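Local coordinates for protein probable UbiX-like flavin prenyltransferase (Escherichia coli, PDB 1SBZ) that binds FMN and probably prenylates it with dimethylallyl phosphate, making the prenyl-FMN cofactor that a partner phenolic acid decarboxylase needs, at residues D[11-16]-D[41-46]; D[28-33]-D[58-63]; D[79-84]-D[105-110]. All coordinates share one frame; numbering follows the deposited sequence.

Contact 1 (D[11-16]-D[41-46]). With FMN (flavin mononucleotide), chain H.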
loop_
_atom_site.group_PDB
_atom_site.type_symbol
_atom_site.label_atom_id
_atom_site.label_comp_id
_atom_site.label_asym_id
_atom_site.label_seq_id
_atom_site.Cartn_x
_atom_site.Cartn_y
_atom_site.Cartn_z
ATOM N N THR D 11 -11.817 27.690 15.799
ATOM C CA THR D 11 -12.299 28.170 17.079
ATOM C C THR D 11 -11.314 27.680 18.150
ATOM O O THR D 11 -10.793 26.573 18.066
ATOM C CB THR D 11 -13.775 27.763 17.320
ATOM O OG1 THR D 11 -14.182 28.196 18.622
ATOM C CG2 THR D 11 -13.957 26.243 17.358
ATOM N N GLY D 12 -10.998 28.538 19.109
ATOM C CA GLY D 12 -9.968 28.217 20.078
ATOM C C GLY D 12 -8.842 29.227 20.116
ATOM O O GLY D 12 -7.722 28.898 20.528
ATOM N N ALA D 13 -9.133 30.464 19.703
ATOM C CA ALA D 13 -8.158 31.556 19.817
ATOM C C ALA D 13 -7.670 31.797 21.258
ATOM O O ALA D 13 -6.502 32.148 21.445
ATOM C CB ALA D 13 -8.697 32.846 19.202
ATOM N N PRO D 14 -8.530 31.616 22.271
ATOM C CA PRO D 14 -8.091 31.705 23.669
ATOM C C PRO D 14 -6.922 30.784 24.021
ATOM O O PRO D 14 -6.130 31.127 24.898
ATOM C CB PRO D 14 -9.341 31.288 24.453
ATOM C CG PRO D 14 -10.459 31.687 23.579
ATOM C CD PRO D 14 -9.986 31.385 22.189
ATOM N N LEU D 15 -6.827 29.636 23.344
ATOM C CA LEU D 15 -5.691 28.712 23.491
ATOM C C LEU D 15 -4.388 29.362 23.031
ATOM O O LEU D 15 -3.361 29.229 23.690
ATOM C CB LEU D 15 -5.926 27.423 22.690
ATOM C CG LEU D 15 -7.134 26.547 23.039
ATOM C CD1 LEU D 15 -7.503 25.639 21.875
ATOM C CD2 LEU D 15 -6.866 25.735 24.315
ATOM N N GLY D 16 -4.436 30.054 21.891
ATOM C CA GLY D 16 -3.262 30.739 21.346
ATOM C C GLY D 16 -2.800 31.885 22.224
ATOM O O GLY D 16 -1.608 32.006 22.532
ATOM N N THR D 41 -9.715 37.339 12.853
ATOM C CA THR D 41 -11.166 37.323 13.001
ATOM C C THR D 41 -11.600 36.531 14.242
ATOM O O THR D 41 -12.488 36.950 14.994
ATOM C CB THR D 41 -11.800 36.693 11.743
ATOM O OG1 THR D 41 -11.406 37.426 10.571
ATOM C CG2 THR D 41 -13.316 36.831 11.770
ATOM N N THR D 42 -10.972 35.377 14.437
ATOM C CA THR D 42 -11.311 34.471 15.532
ATOM C C THR D 42 -10.879 35.060 16.884
ATOM O O THR D 42 -11.604 34.957 17.874
ATOM C CB THR D 42 -10.694 33.062 15.255
ATOM O OG1 THR D 42 -11.479 32.389 14.255
ATOM C CG2 THR D 42 -10.849 32.142 16.433
ATOM N N ILE D 43 -9.707 35.693 16.912
ATOM C CA ILE D 43 -9.201 36.359 18.119
ATOM C C ILE D 43 -10.180 37.434 18.572
ATOM O O ILE D 43 -10.543 37.508 19.743
ATOM C CB ILE D 43 -7.802 36.974 17.863
ATOM C CG1 ILE D 43 -6.734 35.878 17.818
ATOM C CG2 ILE D 43 -7.446 38.007 18.948
ATOM C CD1 ILE D 43 -5.468 36.273 17.068
ATOM N N GLU D 44 -10.615 38.245 17.616
ATOM C CA GLU D 44 -11.504 39.357 17.891
ATOM C C GLU D 44 -12.876 38.884 18.386
ATOM O O GLU D 44 -13.417 39.446 19.343
ATOM C CB GLU D 44 -11.569 40.293 16.674
ATOM C CG GLU D 44 -10.521 41.402 16.767
ATOM C CD GLU D 44 -10.096 42.016 15.440
ATOM O OE1 GLU D 44 -10.806 41.860 14.420
ATOM O OE2 GLU D 44 -9.020 42.667 15.426
ATOM N N LEU D 45 -13.402 37.821 17.775
ATOM C CA LEU D 45 -14.668 37.206 18.200
ATOM C C LEU D 45 -14.615 36.532 19.576
ATOM O O LEU D 45 -15.521 36.716 20.393
ATOM C CB LEU D 45 -15.153 36.191 17.151
ATOM C CG LEU D 45 -16.357 35.297 17.510
ATOM C CD1 LEU D 45 -17.669 36.089 17.506
ATOM C CD2 LEU D 45 -16.460 34.066 16.587
ATOM N N GLU D 46 -13.559 35.762 19.831
ATOM C CA GLU D 46 -13.531 34.824 20.965
ATOM C C GLU D 46 -12.812 35.319 22.213
ATOM O O GLU D 46 -12.928 34.711 23.286
ATOM C CB GLU D 46 -12.940 33.483 20.524
ATOM C CG GLU D 46 -13.710 32.862 19.376
ATOM C CD GLU D 46 -13.213 31.490 18.976
ATOM O OE1 GLU D 46 -12.101 31.083 19.378
ATOM O OE2 GLU D 46 -13.952 30.823 18.239
HETATM N N1 FMN H . -11.972 25.500 10.660
HETATM C C2 FMN H . -11.539 24.330 11.240
HETATM O O2 FMN H . -10.866 23.566 10.560
HETATM N N3 FMN H . -11.867 24.038 12.550
HETATM C C4 FMN H . -12.631 24.936 13.286
HETATM O O4 FMN H . -12.697 24.791 14.511
HETATM C C4A FMN H . -13.068 26.133 12.689
HETATM N N5 FMN H . -13.829 27.057 13.388
HETATM C C5A FMN H . -14.242 28.236 12.776
HETATM C C6 FMN H . -15.005 29.168 13.486
HETATM C C7 FMN H . -15.424 30.361 12.878
HETATM C C7M FMN H . -15.904 31.482 13.765
HETATM C C8 FMN H . -15.075 30.619 11.546
HETATM C C8M FMN H . -15.273 31.983 10.929
HETATM C C9 FMN H . -14.317 29.688 10.845
HETATM C C9A FMN H . -13.895 28.499 11.452
HETATM N N10 FMN H . -13.138 27.572 10.740
HETATM C C10 FMN H . -12.733 26.401 11.361
HETATM C "C1'" FMN H . -12.991 27.712 9.248
HETATM C "C2'" FMN H . -11.614 28.282 8.920
HETATM O "O2'" FMN H . -11.448 29.516 9.587
HETATM C "C3'" FMN H . -11.388 28.424 7.411
HETATM O "O3'" FMN H . -11.236 27.135 6.833
HETATM C "C4'" FMN H . -10.192 29.314 7.050
HETATM O "O4'" FMN H . -9.942 29.284 5.657
HETATM C "C5'" FMN H . -8.909 28.903 7.766
HETATM O "O5'" FMN H . -7.808 29.612 7.221
HETATM P P FMN H . -6.441 29.678 8.071
HETATM O O1P FMN H . -6.695 30.573 9.267
HETATM O O2P FMN H . -5.384 30.235 7.165
HETATM O O3P FMN H . -6.070 28.280 8.526
#

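Contact 2 (D[28-33]-D[58-63])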
loop_
_atom_site.group_PDB
_atom_site.type_symbol
_atom_site.label_atom_id
_atom_site.label_comp_id
_atom_site.label_asym_id
_atom_site.label_seq_id
_atom_site.Cartn_x
_atom_site.Cartn_y
_atom_site.Cartn_z
ATOM N N ASN D 28 13.926 33.510 28.700
ATOM C CA ASN D 28 14.818 32.715 27.850
ATOM C C ASN D 28 14.218 32.358 26.484
ATOM O O ASN D 28 14.888 31.743 25.648
ATOM C CB ASN D 28 15.211 31.425 28.584
ATOM C CG ASN D 28 14.011 30.722 29.215
ATOM O OD1 ASN D 28 13.133 31.371 29.797
ATOM N ND2 ASN D 28 13.973 29.390 29.110
ATOM N N VAL D 29 12.961 32.749 26.267
ATOM C CA VAL D 29 12.205 32.343 25.083
ATOM C C VAL D 29 11.830 33.531 24.192
ATOM O O VAL D 29 11.132 34.452 24.614
ATOM C CB VAL D 29 10.942 31.520 25.469
ATOM C CG1 VAL D 29 10.122 31.156 24.239
ATOM C CG2 VAL D 29 11.340 30.265 26.229
ATOM N N GLU D 30 12.320 33.490 22.958
ATOM C CA GLU D 30 11.989 34.470 21.937
ATOM C C GLU D 30 10.881 33.901 21.049
ATOM O O GLU D 30 11.012 32.801 20.512
ATOM C CB GLU D 30 13.237 34.787 21.116
ATOM C CG GLU D 30 13.029 35.746 19.956
ATOM C CD GLU D 30 14.308 35.960 19.179
ATOM O OE1 GLU D 30 15.315 36.361 19.797
ATOM O OE2 GLU D 30 14.315 35.721 17.952
ATOM N N THR D 31 9.789 34.646 20.908
ATOM C CA THR D 31 8.629 34.150 20.175
ATOM C C THR D 31 8.445 34.877 18.857
ATOM O O THR D 31 8.526 36.104 18.795
ATOM C CB THR D 31 7.340 34.231 21.029
ATOM O OG1 THR D 31 7.156 35.571 21.497
ATOM C CG2 THR D 31 7.493 33.428 22.315
ATOM N N HIS D 32 8.221 34.105 17.799
ATOM C CA HIS D 32 7.900 34.656 16.495
ATOM C C HIS D 32 6.482 34.242 16.121
ATOM O O HIS D 32 6.212 33.065 15.858
ATOM C CB HIS D 32 8.908 34.189 15.445
ATOM C CG HIS D 32 10.307 34.660 15.695
ATOM N ND1 HIS D 32 10.919 35.621 14.917
ATOM C CD2 HIS D 32 11.213 34.305 16.637
ATOM C CE1 HIS D 32 12.141 35.837 15.370
ATOM N NE2 HIS D 32 12.344 35.053 16.414
ATOM N N LEU D 33 5.576 35.212 16.119
ATOM C CA LEU D 33 4.161 34.954 15.880
ATOM C C LEU D 33 3.777 35.186 14.427
ATOM O O LEU D 33 4.234 36.141 13.799
ATOM C CB LEU D 33 3.297 35.831 16.800
ATOM C CG LEU D 33 1.780 35.920 16.570
ATOM C CD1 LEU D 33 1.104 34.565 16.778
ATOM C CD2 LEU D 33 1.173 36.964 17.486
ATOM N N ALA D 58 4.075 38.965 21.573
ATOM C CA ALA D 58 5.223 38.301 20.959
ATOM C C ALA D 58 6.398 39.257 20.794
ATOM O O ALA D 58 6.220 40.475 20.730
ATOM C CB ALA D 58 4.832 37.700 19.616
ATOM N N ASP D 59 7.598 38.691 20.730
ATOM C CA ASP D 59 8.807 39.465 20.500
ATOM C C ASP D 59 8.857 39.940 19.061
ATOM O O ASP D 59 9.278 41.061 18.788
ATOM C CB ASP D 59 10.043 38.630 20.827
ATOM C CG ASP D 59 10.149 38.309 22.301
ATOM O OD1 ASP D 59 10.161 39.251 23.122
ATOM O OD2 ASP D 59 10.230 37.142 22.737
ATOM N N PHE D 60 8.434 39.074 18.142
ATOM C CA PHE D 60 8.316 39.420 16.728
ATOM C C PHE D 60 6.983 38.925 16.199
ATOM O O PHE D 60 6.460 37.915 16.666
ATOM C CB PHE D 60 9.440 38.779 15.908
ATOM C CG PHE D 60 10.820 39.154 16.362
ATOM C CD1 PHE D 60 11.444 38.455 17.396
ATOM C CD2 PHE D 60 11.506 40.197 15.744
ATOM C CE1 PHE D 60 12.724 38.800 17.810
ATOM C CE2 PHE D 60 12.791 40.546 16.152
ATOM C CZ PHE D 60 13.401 39.847 17.188
ATOM N N SER D 61 6.443 39.638 15.218
ATOM C CA SER D 61 5.212 39.238 14.560
ATOM C C SER D 61 5.398 39.440 13.066
ATOM O O SER D 61 5.805 40.522 12.622
ATOM C CB SER D 61 4.035 40.052 15.092
ATOM O OG SER D 61 2.823 39.742 14.419
ATOM N N HIS D 62 5.116 38.398 12.291
ATOM C CA HIS D 62 5.343 38.434 10.854
ATOM C C HIS D 62 4.028 38.379 10.083
ATOM O O HIS D 62 3.046 37.805 10.557
ATOM C CB HIS D 62 6.255 37.280 10.439
ATOM C CG HIS D 62 7.512 37.183 11.245
ATOM N ND1 HIS D 62 8.690 37.784 10.861
ATOM C CD2 HIS D 62 7.771 36.563 12.421
ATOM C CE1 HIS D 62 9.622 37.536 11.764
ATOM N NE2 HIS D 62 9.091 36.796 12.720
ATOM N N ASN D 63 4.017 38.977 8.894
ATOM C CA ASN D 63 2.845 38.949 8.016
ATOM C C ASN D 63 2.661 37.574 7.361
ATOM O O ASN D 63 3.624 37.015 6.824
ATOM C CB ASN D 63 2.961 40.047 6.946
ATOM C CG ASN D 63 1.652 40.293 6.213
ATOM O OD1 ASN D 63 1.284 39.557 5.288
ATOM N ND2 ASN D 63 0.943 41.341 6.621
HETATM O O HOH W 1 7.639 36.067 24.346
#

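Contact 3 (D[79-84]-D[105-110]). With FMN (flavin mononucleotide), chain E.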
loop_
_atom_site.group_PDB
_atom_site.type_symbol
_atom_site.label_atom_id
_atom_site.label_comp_id
_atom_site.label_asym_id
_atom_site.label_seq_id
_atom_site.Cartn_x
_atom_site.Cartn_y
_atom_site.Cartn_z
ATOM N N ASP D 79 14.018 26.666 17.477
ATOM C CA ASP D 79 13.906 25.389 18.159
ATOM C C ASP D 79 12.630 24.652 17.785
ATOM O O ASP D 79 12.421 23.523 18.209
ATOM C CB ASP D 79 13.998 25.582 19.671
ATOM C CG ASP D 79 15.342 26.117 20.089
ATOM O OD1 ASP D 79 16.192 25.312 20.524
ATOM O OD2 ASP D 79 15.651 27.319 19.976
ATOM N N GLY D 80 11.784 25.291 16.985
ATOM C CA GLY D 80 10.559 24.649 16.523
ATOM C C GLY D 80 9.402 25.603 16.358
ATOM O O GLY D 80 9.585 26.821 16.358
HETATM N N MSE D 81 8.204 25.032 16.240
HETATM C CA MSE D 81 7.002 25.776 15.891
HETATM C C MSE D 81 5.772 25.119 16.510
HETATM O O MSE D 81 5.685 23.898 16.569
HETATM C CB MSE D 81 6.852 25.842 14.366
HETATM C CG MSE D 81 5.585 26.534 13.850
HETATM SE SE MSE D 81 5.675 26.852 11.928
HETATM C CE MSE D 81 4.037 27.829 11.710
ATOM N N ILE D 82 4.840 25.943 16.982
ATOM C CA ILE D 82 3.536 25.489 17.452
ATOM C C ILE D 82 2.470 26.188 16.622
ATOM O O ILE D 82 2.531 27.398 16.432
ATOM C CB ILE D 82 3.327 25.827 18.960
ATOM C CG1 ILE D 82 4.474 25.279 19.805
ATOM C CG2 ILE D 82 1.987 25.268 19.466
ATOM C CD1 ILE D 82 4.584 25.881 21.196
ATOM N N VAL D 83 1.498 25.439 16.122
ATOM C CA VAL D 83 0.340 26.058 15.475
ATOM C C VAL D 83 -0.864 25.822 16.379
ATOM O O VAL D 83 -1.269 24.672 16.587
ATOM C CB VAL D 83 0.089 25.501 14.054
ATOM C CG1 VAL D 83 -1.013 26.291 13.351
ATOM C CG2 VAL D 83 1.385 25.520 13.223
ATOM N N ILE D 84 -1.423 26.909 16.914
ATOM C CA ILE D 84 -2.430 26.833 17.977
ATOM C C ILE D 84 -3.488 27.956 17.932
ATOM O O ILE D 84 -3.152 29.134 18.101
ATOM C CB ILE D 84 -1.720 26.785 19.367
ATOM C CG1 ILE D 84 -2.739 26.653 20.501
ATOM C CG2 ILE D 84 -0.759 27.994 19.552
ATOM C CD1 ILE D 84 -2.099 26.415 21.867
ATOM N N ARG D 105 4.789 27.973 4.883
ATOM C CA ARG D 105 6.218 28.030 4.580
ATOM C C ARG D 105 7.090 27.820 5.815
ATOM O O ARG D 105 8.009 27.004 5.787
ATOM C CB ARG D 105 6.585 29.343 3.868
ATOM C CG ARG D 105 8.092 29.563 3.664
ATOM C CD ARG D 105 8.787 28.550 2.747
ATOM N NE ARG D 105 10.227 28.828 2.639
ATOM C CZ ARG D 105 11.112 28.023 2.061
ATOM N NH1 ARG D 105 10.737 26.860 1.535
ATOM N NH2 ARG D 105 12.386 28.370 2.024
ATOM N N ALA D 106 6.807 28.552 6.892
ATOM C CA ALA D 106 7.543 28.364 8.136
ATOM C C ALA D 106 7.441 26.917 8.617
ATOM O O ALA D 106 8.415 26.372 9.136
ATOM C CB ALA D 106 7.052 29.325 9.211
ATOM N N ALA D 107 6.273 26.295 8.436
ATOM C CA ALA D 107 6.067 24.887 8.836
ATOM C C ALA D 107 6.867 23.928 7.955
ATOM O O ALA D 107 7.515 23.009 8.446
ATOM C CB ALA D 107 4.580 24.518 8.807
ATOM N N ASP D 108 6.816 24.163 6.649
ATOM C CA ASP D 108 7.587 23.385 5.674
ATOM C C ASP D 108 9.095 23.453 5.956
ATOM O O ASP D 108 9.789 22.429 5.920
ATOM C CB ASP D 108 7.270 23.877 4.257
ATOM C CG ASP D 108 7.604 22.853 3.197
ATOM O OD1 ASP D 108 7.062 21.718 3.249
ATOM O OD2 ASP D 108 8.396 23.101 2.268
ATOM N N VAL D 109 9.577 24.659 6.261
ATOM C CA VAL D 109 10.973 24.913 6.640
ATOM C C VAL D 109 11.352 24.209 7.949
ATOM O O VAL D 109 12.376 23.532 8.027
ATOM C CB VAL D 109 11.263 26.445 6.720
ATOM C CG1 VAL D 109 12.535 26.742 7.506
ATOM C CG2 VAL D 109 11.364 27.037 5.325
ATOM N N VAL D 110 10.530 24.364 8.977
ATOM C CA VAL D 110 10.741 23.622 10.220
ATOM C C VAL D 110 10.949 22.115 9.947
ATOM O O VAL D 110 11.904 21.511 10.442
ATOM C CB VAL D 110 9.609 23.905 11.247
ATOM C CG1 VAL D 110 9.488 22.786 12.273
ATOM C CG2 VAL D 110 9.846 25.253 11.942
HETATM N N1 FMN E . 11.014 27.973 -1.681
HETATM C C2 FMN E . 11.544 26.760 -2.074
HETATM O O2 FMN E . 10.801 25.788 -2.146
HETATM N N3 FMN E . 12.891 26.650 -2.395
HETATM C C4 FMN E . 13.711 27.758 -2.312
HETATM O O4 FMN E . 14.927 27.634 -2.472
HETATM C C4A FMN E . 13.174 28.987 -1.910
HETATM N N5 FMN E . 13.983 30.100 -1.827
HETATM C C5A FMN E . 13.463 31.323 -1.434
HETATM C C6 FMN E . 14.311 32.430 -1.359
HETATM C C7 FMN E . 13.823 33.679 -0.981
HETATM C C7M FMN E . 14.524 34.851 -1.615
HETATM C C8 FMN E . 12.465 33.802 -0.649
HETATM C C8M FMN E . 11.847 35.161 -0.463
HETATM C C9 FMN E . 11.620 32.696 -0.719
HETATM C C9A FMN E . 12.114 31.446 -1.112
HETATM N N10 FMN E . 11.285 30.330 -1.189
HETATM C C10 FMN E . 11.816 29.100 -1.589
HETATM C "C1'" FMN E . 9.889 30.412 -0.639
HETATM C "C2'" FMN E . 8.886 30.522 -1.782
HETATM O "O2'" FMN E . 9.161 31.683 -2.536
HETATM C "C3'" FMN E . 7.445 30.530 -1.267
HETATM O "O3'" FMN E . 7.118 29.234 -0.816
HETATM C "C4'" FMN E . 6.416 30.980 -2.310
HETATM O "O4'" FMN E . 5.121 30.832 -1.769
HETATM C "C5'" FMN E . 6.498 30.180 -3.605
HETATM O "O5'" FMN E . 5.418 30.523 -4.436
HETATM P P FMN E . 5.480 30.234 -6.006
HETATM O O1P FMN E . 4.126 30.512 -6.597
HETATM O O2P FMN E . 5.858 28.785 -6.281
HETATM O O3P FMN E . 6.538 31.135 -6.605
#

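Contact 1 (D[11-16]-D[41-46])
The E46 side chain crosses those of T11 and P14 at about a right angle, its carboxylate reaching the turn that leads from the first strand of this Rossmann-like flavoprotein fold into helix 13-24. E46 OE1 takes two consecutive backbone donors: G12 N at 2.8 Å on its syn lone pair, nearly straight (171°), and A13 N at 3.0 Å, met close to the C-O axis. The bonds fix the carboxylate's position and tie the last turn of helix 37-46 to the FMN-binding loop. With CG anti to the carbonyl carbon (chi1 -58°) and the chain extended beyond it, E46 reaches this buried site past the P14 ring, whose CD lies 3.5 Å from E46 OE1. Beside this bonding, A13 CB packs on T42 CG2 (3.6 Å) and against I43 CG1. L45 CD2 touches the FMN methyl C7M, and T11 N donates a 3.3 Å bond to the flavin O4. F151 of a neighbouring subunit packs on P14 and E46, and its N is hydrogen-bonded to T11 OG1. T11 OG1 also donates to E46 OE2 at 2.7 Å, 33° out of the carboxylate plane.

Contact 2 (D[28-33]-D[58-63])
H32 and F60 form a strongly offset, near-parallel ring pair (planes at 6°), in which little of one ring covers the other. F60 CD1 sits over one face of the imidazole, toward its rim, 3.4 Å from H32 CE1. H62 meets the same imidazole edge to edge, completing an aromatic cluster.

Polar side-chain bonds fix the rotation of the H32 ring from two ends. H32 ND1 shares a 3.1 Å hydrogen bond with H62 NE2, either of which could be the donor, while H32 NE2 donates to the anti lone pair of E30 OE2 at 2.6 Å. E30 reaches this spot with CG anti to its own N (chi1 177°) and an extended chain, which also brings its carboxylate against F60 CE1. The short bond to a carboxylate would be expected to raise the basicity of H32.

Backbone bonds join the strands in parallel: F60 N to T31 O, L33 N to F60 O at 2.9 Å (178°), and H62 N to L33 O. Strand 60-62 is thereby added beside 30-35 as the outermost strand, on one side, of the chain's parallel Rossmann-like sheet; strand 2-7 bonds to the other edge of 30-35.

Just before strand 60-62, side chains take over the pairing. D59 N donates to T31 OG1 at 3.2 Å, and D59 OD2 accepts T31 N at 3.1 Å on its anti lone pair. A water bridges T31 OG1 and D59 OD2, while D59 OD1 forms a salt bridge with R24.

Apolar packing occupies the sheet face away from the rings, where L33 CB rests 3.7 Å from A58 CB, with L20 and V54 also against L33.

Contact 3 (D[79-84]-D[105-110])
Strand 80-83 and helix 105-110 pass with their axes 8.7 Å apart at closest approach and their directions at 138°, so the helix runs roughly back against the strand. The helix packs on one face of the central parallel sheet of this Rossmann-like flavoprotein domain, and G80 and V110 form the nearest backbone pair (CA to CA 6.4 Å). Selenomethionine M81, a labelled residue, carries most of the contact. Its CG is anti to the backbone N (chi1 177°) and the chain stays extended to CE, which drives the selenium straight at the helix. M81 SE lies 3.6 Å from A107 N and 3.9 Å from A106 CB, with A107 CB a similar distance away. Nearer the root of the side chain, M81 CB meets V110 CG2 at 3.9 Å. V110 also packs on L117 of the next strand, and so does M81. R105 leaves the helix on the side away from strand 80-83: one guanidinium face lies toward an FMN held mainly by a neighbouring subunit, R105 NH1 3.4 Å from flavin N1, V109 CG2 backs the other face, and NH1 forms a salt bridge with E123 of that subunit. Between strand and helix, apolar side chains meet and the selenium lies against helix backbone; without hydrogen bonds, the contact rests on close packing and burial.

How the contacts relate
From the N terminus, the chain leaves strand 2-7 and enters helix 13-24 at the first half of contact 1. It then runs through strand 30-35, where contact 2 opens, before helix 37-46 returns to close contact 1. Helix 51-55 follows, and strand 60-62 closes contact 2. The two loops therefore cross, interlocking the first helices with one margin of the sheet. Contact 3 comes in series after both: it opens on strand 80-86, across strand 2-7 from 30-35, and closes on helix 102-112. Contacts 2 and 3 thus share one sheet, while L15 and G16 of contact 1 pack against I84 of contact 3.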